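PDB 2XZI: extracellular sialidase/neuraminidase, putative, which acts as a Kdnase, a fungal glycoside hydrolase of the sialidase family that probably releases terminal deaminoneuraminic acid from glycans. Local coordinates for residues 158-161 with 162-166. Sequence-based numbering, arbitrary orientation.
Sequences SRDD and GNTWS
Ser158 CB sits over one face of the Trp165 indole, 3.6 Å from the centroid of its six-membered ring and almost on the ring normal, a CH-pi contact. On the same side of the ring plane, and well out of that plane, Gly162 O takes a weak, bent hydrogen bond from NE1 of Trp165 (3.2 Å). Tyr72 meets the indole edge-to-face, and Ile115 and Leu117 of strand 115-122 also touch it. The second flat group, the Asp160 carboxylate, presents both oxygens to Thr164 by their syn sides. OD1 receives Thr164 N at 2.9 Å in a nearly straight bond (164°), while OD2 takes the proton of Thr164 OG1 at 2.7 Å; both donors are tilted somewhat out of the carboxylate plane. These two bonds fix the rotation of the carboxylate, which a chi1 of 58° swings in over the turn. Water 2 joins OD2 to Asn163 ND2. The sequence Ser-x-Asp-x-Gly-x-Thr-Trp is the Asp-box, the recurrent hairpin of sialidase beta-propellers, here linking strands 152-158 and 169-170. Its bend is a type I' turn from Asp160 to Asn163, closed by Asn163 N to Asp160 O (3.2 Å). Gly162 takes a positive phi at which a side chain would run into the preceding carbonyl oxygen. Inside the bend, the Ser158 hydroxyl, carried across by a chi1 of 172°, accepts Gly162 N at 2.9 Å and, more weakly, Asp160 N; Thr164 O lies 2.8 Å from the same OG. Water 1 bridges Arg159 N and Thr164 O between the two arms. Asp161 points outward from the turn, its carboxylate held by a salt bridge to Arg50 and hydrogen bonds to Thr46, Thr48 and Asn113, and Asn163 OD1 is bonded to Arg92.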
# COMPACT_ATOMS: atom_id res chain seq x y z
N SER A 158 17.07 1.43 1.76
CA SER A 158 18.01 0.70 0.92
C SER A 158 18.76 1.68 0.04
O SER A 158 18.18 2.61 -0.52
CB SER A 158 17.27 -0.34 0.08
OG SER A 158 18.13 -0.94 -0.88
N ARG A 159 20.08 1.44 -0.08
CA ARG A 159 20.93 2.26 -0.94
C ARG A 159 21.37 1.51 -2.19
O ARG A 159 22.14 2.05 -2.99
CB ARG A 159 22.20 2.70 -0.19
CG ARG A 159 22.01 3.19 1.23
CD ARG A 159 21.23 4.50 1.30
NE ARG A 159 21.22 5.01 2.67
CZ ARG A 159 20.89 6.27 2.99
NH1 ARG A 159 20.48 7.12 2.05
NH2 ARG A 159 20.93 6.64 4.27
N ASP A 160 20.90 0.28 -2.34
CA ASP A 160 21.34 -0.60 -3.43
C ASP A 160 20.16 -1.20 -4.20
O ASP A 160 20.13 -2.40 -4.50
CB ASP A 160 22.29 -1.68 -2.89
CG ASP A 160 21.66 -2.54 -1.80
OD1 ASP A 160 20.45 -2.40 -1.52
OD2 ASP A 160 22.40 -3.37 -1.20
N ASP A 161 19.18 -0.33 -4.48
CA ASP A 161 18.05 -0.66 -5.35
C ASP A 161 17.21 -1.81 -4.74
O ASP A 161 16.67 -2.67 -5.47
CB ASP A 161 18.57 -0.97 -6.77
CG ASP A 161 17.62 -0.54 -7.87
OD1 ASP A 161 16.76 0.35 -7.64
OD2 ASP A 161 17.74 -1.07 -9.00
N GLY A 162 17.10 -1.82 -3.41
CA GLY A 162 16.28 -2.81 -2.71
C GLY A 162 16.97 -4.12 -2.38
O GLY A 162 16.36 -5.02 -1.79
N ASN A 163 18.24 -4.25 -2.76
CA ASN A 163 18.94 -5.52 -2.50
C ASN A 163 19.12 -5.81 -1.00
O ASN A 163 18.94 -6.95 -0.54
CB ASN A 163 20.28 -5.56 -3.23
CG ASN A 163 20.86 -6.96 -3.28
OD1 ASN A 163 20.15 -7.92 -3.53
ND2 ASN A 163 22.17 -7.07 -3.04
N THR A 164 19.45 -4.77 -0.24
CA THR A 164 19.58 -4.89 1.20
C THR A 164 18.96 -3.68 1.89
O THR A 164 18.82 -2.61 1.29
CB THR A 164 21.04 -5.03 1.66
OG1 THR A 164 21.74 -3.83 1.35
CG2 THR A 164 21.75 -6.23 1.00
N TRP A 165 18.63 -3.89 3.15
CA TRP A 165 17.90 -2.94 3.99
C TRP A 165 18.61 -2.73 5.32
O TRP A 165 19.11 -3.68 5.92
CB TRP A 165 16.48 -3.48 4.24
CG TRP A 165 15.73 -3.53 2.96
CD1 TRP A 165 15.67 -4.58 2.08
CD2 TRP A 165 15.02 -2.45 2.36
NE1 TRP A 165 14.93 -4.23 0.98
CE2 TRP A 165 14.52 -2.92 1.13
CE3 TRP A 165 14.74 -1.13 2.75
CZ2 TRP A 165 13.76 -2.11 0.26
CZ3 TRP A 165 13.98 -0.32 1.89
CH2 TRP A 165 13.50 -0.82 0.66
N SER A 166 18.63 -1.49 5.79
CA SER A 166 19.19 -1.18 7.09
C SER A 166 18.32 -1.75 8.22
O SER A 166 17.12 -1.97 8.05
CB SER A 166 19.35 0.32 7.22
OG SER A 166 18.09 0.96 7.18
O HOH W 1 21.28 -0.73 1.32
O HOH W 2 24.12 -4.86 -2.59